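Local coordinates for endo-beta-N-acetylglucosaminidase F1 (Bacteroides thetaiotaomicron VPI-5482, PDB 6TCV), which probably cleaves the chitobiose core of high-mannose N-glycans between its two N-acetylglucosamines, acting as an endo-beta-N-acetylglucosaminidase, at residues S186-L189 / K193-W196; T255-L260 / K266-E271; G399-F404 / E423-S428. The protein carries 2 engineered substitutions. All blocks are in the same frame, centred on the assembly; numbering follows the deposited sequence.

Contact 1 of 3, residues S186-L189 / K193-W196; sequences SFQL and KLLW
K193 meets L189 through its backbone. K193 O accepts a hydrogen bond from L189 N at 2.8 Å. The CB of K193 also packs against L189 CD1. Its amine turns away to the carbonyl oxygens of G159 and Y162. L194 sits opposite Q188, and the two backbones form a single beta bridge. The L194 branch CD2 touches Q188 CG at 3.9 Å. This short pairing folds back the loop between the parallel barrel strands 169-175 and 198-209, near where the chain enters the second of them. L195 N then binds F187 O at 3.1 Å, and the bond is almost straight at hydrogen (173°). L195 CD1 reaches L189 CD2, and the two leucines cross at about a right angle. W196 takes part through both its backbone and its indole. W196 N donates to a water at 3.0 Å, and that water donates to F187 O, so this carbonyl accepts two bonds. The indole meets the F187 ring edge-to-face, with the planes at 79°. W196 NE1 leads, 3.3 Å from F187 CG, toward the rim of the phenyl face. The F187 ring is placed over it by a chi1 of -63°, with CG anti to the carbonyl carbon. F415 and Y411 pack against the same phenyl ring.

Contact 2 of 3, residues T255-L260 / K266-E271; sequences TGLAQL and KDFARE
A beta-alpha connection of the barrel is pinned here: L257 and L260, in the loop after strand 243-249, pack on F268 of helix 262-278. The loop makes a type I turn from G256 to Q259, with Q259 N bonded to G256 O at 3.3 Å. L257 is the second residue of the turn and L260 follows directly after it, yet both send a methyl to the same phenylalanine. L260 CD1 approaches the root of the ring, 3.7 Å from F268 CB and 4.0 Å from F268 CG. The two side chains meet at about a right angle. L257 works farther out. Its CD2 touches F268 CE2 at 3.7 Å, again obliquely to the ring. F268 points off the helix with CG anti to its backbone N (chi1 -173°), which carries the ring across to the loop. No hydrogen bond crosses between the segments, and all three touching residues are buried. The link is therefore apolar throughout. One methyl sits at the base of the F268 side chain and the other near the far part of its ring. The L257 side chain is about 9 Å from a bound N-acetylglucosamine. I206 of strand 198-209 touches both L257 and F268, and V217 of strand 214-218 also packs on F268. A258 and A269 touch helix 306-319.

Contact 3 of 3, residues G399-F404 / E423-S428; sequences GWFMGF and EVLYGS. With NAG (2-acetamido-2-deoxy-beta-D-glucopyranose), chain B.
Strand 400-404 and the end of helix 421-426 stay well apart, with F401 and L425 the nearest pair at 10.8 Å between CA atoms, so only long side chains bridge them. The strand lies between the parallel strands 169-175 and 371-376, and as the last of the barrel it closes onto the first. F401 spans most of the gap to the helix. Its CG sits between the backbone N and the carbonyl carbon (chi1 51°), which aims the ring at the helix. The ring corner CE1 does most of the touching. L425 CD1 comes obliquely to F401 CE1 at 3.8 Å and reaches the adjoining F401 CD1 at 4.1 Å. The Y426 side chain runs from the helix side, opposite in direction to F401. Its hydroxyl lies in the plane of the phenyl ring, at the edge, with Y426 OH 3.2 Å from F401 CE1 and 3.5 Å from F401 CZ. L425 CB lies 3.6 Å above the centre of the Y426 ring. G427 then takes a positive phi of 72° and turns the chain out of the helix. At the far end of the strand, F404 carries the contact to the sugar. Its CE1 is 3.8 Å from C5 of the bound N-acetylglucosamine (NAG). Y290, Y355 and E376 hydrogen-bond this sugar. Between the protein segments the contact is carbon on carbon, apart from one phenolic oxygen. That oxygen, hydrogen-bonded to M168 O, lies beside the slightly positive C-H groups of the F401 edge, which is probably mildly favourable.

In the fold
From the N terminus the three contacts follow one another in series; none encloses or crosses another. Contact 1 closes a tight loop of three residues between strands 169-175 and 198-209. Contact 2 folds the end of the loop after strand 243-249 onto the helix it leads into, across the first turn of helix 262-278. Contact 3 spans 18 residues, including helix 411-416, and ties strand 400-404 to helix 421-426. Contacts 1 and 3 touch and form one packed cluster, largely apolar: W196 and L195 pack on F401, while L189 touches Y426 and S428. Contact 2 lies on the opposite side of the chain's centre, about 34 Å from contact 1 and 32 Å from contact 3, measured between centres.

Contact 1 of 3, residues S186-L189 / K193-W196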
ATOM      1  N   SER A 186       5.430  18.603   4.232  1.00 12.64           N
ATOM      2  CA  SER A 186       6.001  19.253   5.403  1.00 12.37           C
ATOM      3  C   SER A 186       7.045  18.410   6.112  1.00 12.96           C
ATOM      4  O   SER A 186       7.702  18.935   7.012  1.00 14.33           O
ATOM      5  CB  SER A 186       4.932  19.567   6.432  1.00 14.02           C
ATOM      6  OG  SER A 186       3.858  20.389   5.907  1.00 14.16           O
ATOM      7  N   PHE A 187       7.132  17.119   5.801  1.00 12.76           N
ATOM      8  CA  PHE A 187       7.928  16.153   6.538  1.00 13.06           C
ATOM      9  C   PHE A 187       9.122  15.645   5.723  1.00 12.92           C
ATOM     10  O   PHE A 187       8.973  14.726   4.899  1.00 13.31           O
ATOM     11  CB  PHE A 187       7.074  14.966   6.949  1.00 13.11           C
ATOM     12  CG  PHE A 187       5.932  15.283   7.895  1.00 12.84           C
ATOM     13  CD1 PHE A 187       4.724  15.735   7.390  1.00 12.99           C
ATOM     14  CD2 PHE A 187       6.066  15.111   9.259  1.00 13.03           C
ATOM     15  CE1 PHE A 187       3.668  16.018   8.241  1.00 14.16           C
ATOM     16  CE2 PHE A 187       5.037  15.360  10.133  1.00 14.73           C
ATOM     17  CZ  PHE A 187       3.809  15.832   9.613  1.00 14.03           C
ATOM     18  N   GLN A 188      10.279  16.209   5.962  1.00 13.65           N
ATOM     19  CA  GLN A 188      11.495  15.798   5.287  1.00 13.11           C
ATOM     20  C   GLN A 188      12.569  15.553   6.324  1.00 13.50           C
ATOM     21  O   GLN A 188      12.565  16.171   7.400  1.00 14.59           O
ATOM     22  CB  GLN A 188      12.056  16.827   4.286  1.00 16.93           C
ATOM     23  CG  GLN A 188      11.166  17.186   3.133  1.00 21.25           C
ATOM     24  CD  GLN A 188      11.741  18.352   2.312  1.00 35.87           C
ATOM     25  OE1 GLN A 188      11.644  19.475   2.720  1.00 33.14           O
ATOM     26  NE2 GLN A 188      12.396  18.048   1.170  1.00 37.89           N
ATOM     27  N   LEU A 189      13.521  14.677   5.977  1.00 13.21           N
ATOM     28  CA  LEU A 189      14.728  14.600   6.772  1.00 13.55           C
ATOM     29  C   LEU A 189      15.612  15.812   6.472  1.00 13.71           C
ATOM     30  O   LEU A 189      15.421  16.519   5.477  1.00 14.65           O
ATOM     31  CB  LEU A 189      15.507  13.321   6.406  1.00 13.68           C
ATOM     32  CG  LEU A 189      14.706  12.034   6.399  1.00 13.42           C
ATOM     33  CD1 LEU A 189      15.632  10.880   6.068  1.00 15.51           C
ATOM     34  CD2 LEU A 189      14.014  11.825   7.707  1.00 14.76           C
ATOM     35  N   LYS A 193      15.145  13.900   2.072  1.00 13.40           N
ATOM     36  CA  LYS A 193      14.210  12.819   1.773  1.00 13.27           C
ATOM     37  C   LYS A 193      12.866  13.030   2.442  1.00 12.67           C
ATOM     38  O   LYS A 193      12.794  13.461   3.588  1.00 13.70           O
ATOM     39  CB  LYS A 193      14.806  11.465   2.219  1.00 13.46           C
ATOM     40  CG  LYS A 193      15.971  11.036   1.329  1.00 15.05           C
ATOM     41  CD  LYS A 193      15.535  10.642  -0.057  1.00 15.19           C
ATOM     42  CE  LYS A 193      16.692  10.120  -0.897  1.00 15.70           C
ATOM     43  NZ  LYS A 193      16.210   9.663  -2.193  1.00 18.02           N
ATOM     44  N   LEU A 194      11.798  12.637   1.774  1.00 12.20           N
ATOM     45  CA  LEU A 194      10.462  12.686   2.392  1.00 12.64           C
ATOM     46  C   LEU A 194      10.325  11.517   3.366  1.00 12.06           C
ATOM     47  O   LEU A 194      10.701  10.364   3.071  1.00 13.07           O
ATOM     48  CB  LEU A 194       9.365  12.534   1.336  1.00 12.95           C
ATOM     49  CG  LEU A 194       9.244  13.747   0.421  1.00 12.50           C
ATOM     50  CD1 LEU A 194       8.349  13.409  -0.786  1.00 15.77           C
ATOM     51  CD2 LEU A 194       8.707  14.937   1.138  1.00 16.28           C
ATOM     52  N   LEU A 195       9.794  11.801   4.543  1.00 12.53           N
ATOM     53  CA  LEU A 195       9.650  10.795   5.592  1.00 11.63           C
ATOM     54  C   LEU A 195       8.610   9.746   5.257  1.00 11.94           C
ATOM     55  O   LEU A 195       8.836   8.558   5.543  1.00 12.90           O
ATOM     56  CB  LEU A 195       9.268  11.490   6.906  1.00 13.45           C
ATOM     57  CG  LEU A 195       9.111  10.613   8.129  1.00 12.22           C
ATOM     58  CD1 LEU A 195      10.407   9.941   8.473  1.00 15.36           C
ATOM     59  CD2 LEU A 195       8.585  11.429   9.288  1.00 13.67           C
ATOM     60  N   TRP A 196       7.449  10.140   4.734  1.00 11.42           N
ATOM     61  CA  TRP A 196       6.275   9.257   4.676  1.00 12.41           C
ATOM     62  C   TRP A 196       6.155   8.609   3.305  1.00 13.15           C
ATOM     63  O   TRP A 196       5.645   9.176   2.343  1.00 13.94           O
ATOM     64  CB  TRP A 196       4.999  10.008   5.027  1.00 12.45           C
ATOM     65  CG  TRP A 196       5.022  10.595   6.389  1.00 11.93           C
ATOM     66  CD1 TRP A 196       5.198  11.914   6.700  1.00 12.67           C
ATOM     67  CD2 TRP A 196       4.900   9.903   7.650  1.00 12.21           C
ATOM     68  NE1 TRP A 196       5.183  12.078   8.072  1.00 12.92           N
ATOM     69  CE2 TRP A 196       4.994  10.866   8.674  1.00 12.90           C
ATOM     70  CE3 TRP A 196       4.688   8.572   8.022  1.00 12.32           C
ATOM     71  CZ2 TRP A 196       4.908  10.543  10.003  1.00 13.43           C
ATOM     72  CZ3 TRP A 196       4.571   8.266   9.353  1.00 12.63           C
ATOM     73  CH2 TRP A 196       4.688   9.234  10.321  1.00 12.99           C
TER
HETATM   74  O   HOH W   1       6.904  13.010   3.941  1.00 12.67           O

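Contact 2 of 3, residues T255-L260 / K266-E271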
ATOM      1  N   THR A 255     -23.605  -2.742   5.553  1.00 14.71           N
ATOM      2  CA  THR A 255     -22.396  -3.160   4.846  1.00 14.71           C
ATOM      3  C   THR A 255     -21.148  -2.972   5.724  1.00 15.06           C
ATOM      4  O   THR A 255     -21.091  -2.092   6.585  1.00 15.14           O
ATOM      5  CB  THR A 255     -22.193  -2.410   3.515  1.00 15.24           C
ATOM      6  OG1 THR A 255     -21.919  -1.019   3.785  1.00 14.74           O
ATOM      7  CG2 THR A 255     -23.345  -2.579   2.561  1.00 15.33           C
ATOM      8  N   GLY A 256     -20.132  -3.784   5.467  1.00 14.39           N
ATOM      9  CA  GLY A 256     -18.870  -3.665   6.166  1.00 14.27           C
ATOM     10  C   GLY A 256     -17.813  -4.472   5.455  1.00 13.81           C
ATOM     11  O   GLY A 256     -18.118  -5.409   4.694  1.00 14.90           O
ATOM     12  N   LEU A 257     -16.553  -4.109   5.734  1.00 13.43           N
ATOM     13  CA  LEU A 257     -15.412  -4.690   5.049  1.00 13.51           C
ATOM     14  C   LEU A 257     -15.104  -6.102   5.487  1.00 14.79           C
ATOM     15  O   LEU A 257     -14.347  -6.783   4.780  1.00 14.72           O
ATOM     16  CB  LEU A 257     -14.180  -3.801   5.257  1.00 13.78           C
ATOM     17  CG  LEU A 257     -14.420  -2.356   4.806  1.00 13.47           C
ATOM     18  CD1 LEU A 257     -13.245  -1.452   5.272  1.00 14.49           C
ATOM     19  CD2 LEU A 257     -14.548  -2.245   3.292  1.00 13.55           C
ATOM     20  N   ALA A 258     -15.663  -6.575   6.605  1.00 13.90           N
ATOM     21  CA  ALA A 258     -15.468  -7.941   7.085  1.00 13.79           C
ATOM     22  C   ALA A 258     -16.790  -8.703   7.068  1.00 14.93           C
ATOM     23  O   ALA A 258     -16.920  -9.727   7.754  1.00 15.45           O
ATOM     24  CB  ALA A 258     -14.848  -7.948   8.491  1.00 15.84           C
ATOM     25  N   GLN A 259     -17.793  -8.264   6.271  1.00 14.27           N
ATOM     26  CA  GLN A 259     -19.071  -8.949   6.259  1.00 16.05           C
ATOM     27  C   GLN A 259     -19.688  -9.023   4.868  1.00 15.29           C
ATOM     28  O   GLN A 259     -20.916  -9.045   4.737  1.00 16.86           O
ATOM     29  CB  GLN A 259     -20.075  -8.367   7.264  1.00 16.12           C
ATOM     30  CG  GLN A 259     -20.424  -6.892   7.054  1.00 16.27           C
ATOM     31  CD  GLN A 259     -20.834  -6.172   8.332  1.00 16.60           C
ATOM     32  OE1 GLN A 259     -20.140  -6.292   9.347  1.00 16.44           O
ATOM     33  NE2 GLN A 259     -21.969  -5.464   8.329  1.00 15.99           N
ATOM     34  N   LEU A 260     -18.861  -9.067   3.838  1.00 15.36           N
ATOM     35  CA  LEU A 260     -19.324  -9.298   2.457  1.00 15.39           C
ATOM     36  C   LEU A 260     -19.279 -10.787   2.168  1.00 15.97           C
ATOM     37  O   LEU A 260     -18.345 -11.473   2.605  1.00 17.00           O
ATOM     38  CB  LEU A 260     -18.436  -8.513   1.485  1.00 15.41           C
ATOM     39  CG  LEU A 260     -18.364  -7.014   1.759  1.00 14.87           C
ATOM     40  CD1 LEU A 260     -17.526  -6.322   0.744  1.00 16.26           C
ATOM     41  CD2 LEU A 260     -19.754  -6.350   1.824  1.00 19.94           C
ATOM     42  N   LYS A 266     -15.985 -10.014  -4.054  1.00 14.83           N
ATOM     43  CA  LYS A 266     -15.413  -9.900  -5.376  1.00 14.73           C
ATOM     44  C   LYS A 266     -15.821  -8.588  -6.037  1.00 14.48           C
ATOM     45  O   LYS A 266     -14.987  -7.881  -6.629  1.00 15.05           O
ATOM     46  CB  LYS A 266     -15.877 -11.070  -6.245  1.00 16.93           C
ATOM     47  CG  LYS A 266     -15.215 -12.407  -5.901  1.00 17.31           C
ATOM     48  CD  LYS A 266     -15.716 -13.539  -6.757  1.00 19.65           C
ATOM     49  CE  LYS A 266     -15.027 -14.846  -6.407  1.00 22.13           C
ATOM     50  NZ  LYS A 266     -15.693 -16.013  -7.016  1.00 30.58           N
ATOM     51  N   ASP A 267     -17.118  -8.260  -5.989  1.00 14.49           N
ATOM     52  CA  ASP A 267     -17.568  -7.049  -6.675  1.00 14.67           C
ATOM     53  C   ASP A 267     -17.012  -5.805  -6.005  1.00 13.46           C
ATOM     54  O   ASP A 267     -16.589  -4.874  -6.686  1.00 13.54           O
ATOM     55  CB  ASP A 267     -19.093  -6.989  -6.750  1.00 15.06           C
ATOM     56  CG  ASP A 267     -19.680  -8.106  -7.548  1.00 17.76           C
ATOM     57  OD1 ASP A 267     -19.022  -8.799  -8.309  1.00 17.40           O
ATOM     58  OD2 ASP A 267     -20.980  -8.055  -7.687  1.00 22.77           O
ATOM     59  N   PHE A 268     -17.010  -5.763  -4.668  1.00 13.73           N
ATOM     60  CA  PHE A 268     -16.527  -4.563  -4.003  1.00 13.17           C
ATOM     61  C   PHE A 268     -15.035  -4.399  -4.244  1.00 13.27           C
ATOM     62  O   PHE A 268     -14.571  -3.268  -4.505  1.00 13.00           O
ATOM     63  CB  PHE A 268     -16.858  -4.637  -2.507  1.00 13.67           C
ATOM     64  CG  PHE A 268     -16.547  -3.371  -1.776  1.00 13.50           C
ATOM     65  CD1 PHE A 268     -17.322  -2.229  -1.958  1.00 13.93           C
ATOM     66  CD2 PHE A 268     -15.426  -3.290  -0.973  1.00 13.84           C
ATOM     67  CE1 PHE A 268     -16.983  -1.068  -1.291  1.00 14.87           C
ATOM     68  CE2 PHE A 268     -15.100  -2.141  -0.341  1.00 14.21           C
ATOM     69  CZ  PHE A 268     -15.887  -1.033  -0.514  1.00 14.82           C
ATOM     70  N   ALA A 269     -14.284  -5.511  -4.232  1.00 13.90           N
ATOM     71  CA  ALA A 269     -12.858  -5.454  -4.546  1.00 12.95           C
ATOM     72  C   ALA A 269     -12.623  -4.875  -5.928  1.00 13.57           C
ATOM     73  O   ALA A 269     -11.719  -4.044  -6.122  1.00 13.43           O
ATOM     74  CB  ALA A 269     -12.300  -6.868  -4.511  1.00 13.70           C
ATOM     75  N   ARG A 270     -13.439  -5.278  -6.898  1.00 12.94           N
ATOM     76  CA  ARG A 270     -13.301  -4.802  -8.268  1.00 12.83           C
ATOM     77  C   ARG A 270     -13.668  -3.325  -8.379  1.00 13.39           C
ATOM     78  O   ARG A 270     -13.044  -2.594  -9.144  1.00 14.10           O
ATOM     79  CB  ARG A 270     -14.093  -5.721  -9.214  1.00 14.16           C
ATOM     80  CG  ARG A 270     -13.433  -7.102  -9.220  1.00 16.71           C
ATOM     81  CD  ARG A 270     -14.300  -8.228  -9.710  1.00 19.58           C
ATOM     82  NE  ARG A 270     -13.628  -9.481  -9.280  1.00 22.27           N
ATOM     83  CZ  ARG A 270     -14.059 -10.697  -9.533  1.00 24.36           C
ATOM     84  NH1 ARG A 270     -15.159 -10.856 -10.229  1.00 24.22           N
ATOM     85  NH2 ARG A 270     -13.387 -11.762  -9.101  1.00 26.16           N
ATOM     86  N   GLU A 271     -14.627  -2.862  -7.560  1.00 12.15           N
ATOM     87  CA  GLU A 271     -14.944  -1.428  -7.516  1.00 12.94           C
ATOM     88  C   GLU A 271     -13.801  -0.618  -6.914  1.00 12.39           C
ATOM     89  O   GLU A 271     -13.451   0.453  -7.440  1.00 13.15           O
ATOM     90  CB  GLU A 271     -16.249  -1.235  -6.742  1.00 12.79           C
ATOM     91  CG  GLU A 271     -16.748   0.181  -6.802  1.00 13.12           C
ATOM     92  CD  GLU A 271     -18.165   0.318  -6.362  1.00 16.40           C
ATOM     93  OE1 GLU A 271     -19.022  -0.470  -6.881  1.00 16.31           O
ATOM     94  OE2 GLU A 271     -18.513   1.311  -5.694  1.00 17.67           O
TER

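Contact 3 of 3, residues G399-F404 / E423-S428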
ATOM      1  N   GLY A 399       9.043  -3.360   9.668  1.00 15.16           N
ATOM      2  CA  GLY A 399       9.222  -2.635   8.425  1.00 14.46           C
ATOM      3  C   GLY A 399       8.662  -1.226   8.404  1.00 14.58           C
ATOM      4  O   GLY A 399       9.068  -0.420   7.547  1.00 14.33           O
ATOM      5  N   TRP A 400       7.729  -0.891   9.301  1.00 13.37           N
ATOM      6  CA  TRP A 400       6.910   0.328   9.176  1.00 13.17           C
ATOM      7  C   TRP A 400       6.739   1.025  10.511  1.00 13.49           C
ATOM      8  O   TRP A 400       6.663   0.374  11.568  1.00 14.41           O
ATOM      9  CB  TRP A 400       5.499  -0.029   8.578  1.00 13.96           C
ATOM     10  CG  TRP A 400       5.630  -0.594   7.204  1.00 13.61           C
ATOM     11  CD1 TRP A 400       5.863  -1.878   6.843  1.00 14.45           C
ATOM     12  CD2 TRP A 400       5.616   0.155   5.967  1.00 12.89           C
ATOM     13  NE1 TRP A 400       6.038  -1.981   5.474  1.00 13.38           N
ATOM     14  CE2 TRP A 400       5.880  -0.734   4.930  1.00 12.98           C
ATOM     15  CE3 TRP A 400       5.394   1.505   5.662  1.00 13.74           C
ATOM     16  CZ2 TRP A 400       5.962  -0.337   3.605  1.00 13.05           C
ATOM     17  CZ3 TRP A 400       5.459   1.884   4.340  1.00 12.46           C
ATOM     18  CH2 TRP A 400       5.727   0.991   3.353  1.00 13.89           C
ATOM     19  N   PHE A 401       6.579   2.334  10.438  1.00 12.96           N
ATOM     20  CA  PHE A 401       6.020   3.124  11.519  1.00 12.71           C
ATOM     21  C   PHE A 401       4.794   3.854  10.984  1.00 12.88           C
ATOM     22  O   PHE A 401       4.821   4.357   9.855  1.00 13.35           O
ATOM     23  CB  PHE A 401       7.055   4.125  12.137  1.00 14.26           C
ATOM     24  CG  PHE A 401       7.755   4.986  11.136  1.00 13.01           C
ATOM     25  CD1 PHE A 401       8.907   4.557  10.504  1.00 15.57           C
ATOM     26  CD2 PHE A 401       7.280   6.256  10.834  1.00 13.81           C
ATOM     27  CE1 PHE A 401       9.527   5.346   9.560  1.00 13.50           C
ATOM     28  CE2 PHE A 401       7.927   7.058   9.911  1.00 14.10           C
ATOM     29  CZ  PHE A 401       9.039   6.606   9.265  1.00 14.14           C
ATOM     30  N   MET A 402       3.733   3.903  11.781  1.00 13.03           N
ATOM     31  CA  MET A 402       2.447   4.469  11.352  1.00 12.88           C
ATOM     32  C   MET A 402       2.155   5.714  12.169  1.00 12.32           C
ATOM     33  O   MET A 402       2.452   5.770  13.372  1.00 13.19           O
ATOM     34  CB  MET A 402       1.354   3.438  11.429  1.00 13.56           C
ATOM     35  CG  MET A 402      -0.031   3.912  10.990  1.00 13.85           C
ATOM     36  SD  MET A 402      -1.026   4.718  12.287  1.00 13.88           S
ATOM     37  CE  MET A 402      -2.098   3.318  12.715  1.00 15.20           C
ATOM     38  N   GLY A 403       1.564   6.696  11.491  1.00 12.83           N
ATOM     39  CA  GLY A 403       1.047   7.897  12.119  1.00 13.00           C
ATOM     40  C   GLY A 403      -0.340   8.198  11.590  1.00 13.10           C
ATOM     41  O   GLY A 403      -0.711   7.790  10.487  1.00 13.25           O
ATOM     42  N   PHE A 404      -1.137   8.845  12.429  1.00 13.40           N
ATOM     43  CA  PHE A 404      -2.554   9.142  12.163  1.00 12.98           C
ATOM     44  C   PHE A 404      -2.948  10.548  12.532  1.00 13.94           C
ATOM     45  O   PHE A 404      -2.743  10.959  13.682  1.00 13.62           O
ATOM     46  CB  PHE A 404      -3.407   8.101  12.889  1.00 13.48           C
ATOM     47  CG  PHE A 404      -4.888   8.224  12.659  1.00 13.34           C
ATOM     48  CD1 PHE A 404      -5.657   9.047  13.495  1.00 13.71           C
ATOM     49  CD2 PHE A 404      -5.538   7.574  11.628  1.00 13.51           C
ATOM     50  CE1 PHE A 404      -6.998   9.196  13.286  1.00 14.72           C
ATOM     51  CE2 PHE A 404      -6.880   7.741  11.415  1.00 13.21           C
ATOM     52  CZ  PHE A 404      -7.651   8.558  12.222  1.00 14.77           C
ATOM     53  N   GLU A 423      17.766   9.892  12.796  1.00 18.95           N
ATOM     54  CA  GLU A 423      19.188   9.604  12.788  1.00 20.59           C
ATOM     55  C   GLU A 423      19.462   8.104  12.866  1.00 18.93           C
ATOM     56  O   GLU A 423      20.382   7.605  12.206  1.00 22.25           O
ATOM     57  CB  GLU A 423      19.823  10.280  14.014  1.00 23.13           C
ATOM     58  CG  GLU A 423      21.315  10.458  14.021  1.00 33.91           C
ATOM     59  CD  GLU A 423      21.712  11.675  14.840  1.00 48.87           C
ATOM     60  OE1 GLU A 423      22.525  12.486  14.354  1.00 56.63           O
ATOM     61  OE2 GLU A 423      21.183  11.835  15.966  1.00 51.18           O
ATOM     62  N   VAL A 424      18.676   7.374  13.664  1.00 19.75           N
ATOM     63  CA  VAL A 424      18.876   5.939  13.807  1.00 18.87           C
ATOM     64  C   VAL A 424      18.403   5.211  12.551  1.00 17.43           C
ATOM     65  O   VAL A 424      19.074   4.294  12.057  1.00 20.47           O
ATOM     66  CB  VAL A 424      18.151   5.409  15.066  1.00 19.45           C
ATOM     67  CG1 VAL A 424      18.171   3.859  15.130  1.00 21.17           C
ATOM     68  CG2 VAL A 424      18.795   5.996  16.326  1.00 23.06           C
ATOM     69  N   LEU A 425      17.235   5.596  12.014  1.00 17.82           N
ATOM     70  CA  LEU A 425      16.649   4.866  10.894  1.00 17.03           C
ATOM     71  C   LEU A 425      17.356   5.150   9.579  1.00 17.39           C
ATOM     72  O   LEU A 425      17.498   4.245   8.746  1.00 18.52           O
ATOM     73  CB  LEU A 425      15.171   5.255  10.722  1.00 18.53           C
ATOM     74  CG  LEU A 425      14.242   4.931  11.867  1.00 15.68           C
ATOM     75  CD1 LEU A 425      12.840   5.420  11.450  1.00 19.24           C
ATOM     76  CD2 LEU A 425      14.177   3.479  12.200  1.00 18.53           C
ATOM     77  N   TYR A 426      17.877   6.354   9.382  1.00 17.09           N
ATOM     78  CA  TYR A 426      18.305   6.869   8.082  1.00 17.19           C
ATOM     79  C   TYR A 426      19.618   7.618   8.110  1.00 18.77           C
ATOM     80  O   TYR A 426      20.100   7.991   7.037  1.00 21.48           O
ATOM     81  CB  TYR A 426      17.250   7.849   7.546  1.00 17.13           C
ATOM     82  CG  TYR A 426      15.835   7.300   7.565  1.00 15.50           C
ATOM     83  CD1 TYR A 426      15.514   6.120   6.860  1.00 15.59           C
ATOM     84  CD2 TYR A 426      14.793   7.934   8.227  1.00 14.99           C
ATOM     85  CE1 TYR A 426      14.240   5.615   6.845  1.00 13.88           C
ATOM     86  CE2 TYR A 426      13.516   7.467   8.184  1.00 14.99           C
ATOM     87  CZ  TYR A 426      13.237   6.298   7.512  1.00 13.79           C
ATOM     88  OH  TYR A 426      11.920   5.808   7.503  1.00 15.52           O
ATOM     89  N   GLY A 427      20.207   7.867   9.277  1.00 18.49           N
ATOM     90  CA  GLY A 427      21.355   8.729   9.363  1.00 20.47           C
ATOM     91  C   GLY A 427      21.004  10.197   9.161  1.00 19.21           C
ATOM     92  O   GLY A 427      21.912  10.990   8.876  1.00 21.35           O
ATOM     93  N   SER A 428      19.730  10.585   9.301  1.00 17.55           N
ATOM     94  CA  SER A 428      19.347  11.990   9.129  1.00 17.36           C
ATOM     95  C   SER A 428      18.071  12.227   9.913  1.00 16.51           C
ATOM     96  O   SER A 428      17.068  11.557   9.683  1.00 15.90           O
ATOM     97  CB  SER A 428      19.156  12.239   7.623  1.00 18.48           C
ATOM     98  OG  SER A 428      18.886  13.613   7.303  1.00 19.80           O
TER
HETATM   99  C1  NAG B   2      -9.680   4.570  15.231  1.00 13.61           C
HETATM  100  C2  NAG B   2      -9.907   4.824  13.752  1.00 13.75           C
HETATM  101  C3  NAG B   2     -10.581   6.162  13.440  1.00 13.59           C
HETATM  102  C4  NAG B   2     -10.679   7.012  14.692  1.00 13.27           C
HETATM  103  C5  NAG B   2      -9.332   6.992  15.388  1.00 13.51           C
HETATM  104  C6  NAG B   2      -9.232   7.933  16.582  1.00 14.60           C
HETATM  105  C7  NAG B   2      -8.506   3.947  11.927  1.00 15.19           C
HETATM  106  C8  NAG B   2      -7.100   3.896  11.362  1.00 13.94           C
HETATM  107  N2  NAG B   2      -8.658   4.684  13.024  1.00 15.21           N
HETATM  108  O3  NAG B   2     -11.891   5.924  12.916  1.00 13.50           O
HETATM  109  O4  NAG B   2     -10.983   8.356  14.283  1.00 13.24           O
HETATM  110  O5  NAG B   2      -9.053   5.673  15.897  1.00 13.47           O
HETATM  111  O6  NAG B   2      -8.017   7.761  17.235  1.00 16.02           O
HETATM  112  O7  NAG B   2      -9.454   3.334  11.421  1.00 16.40           O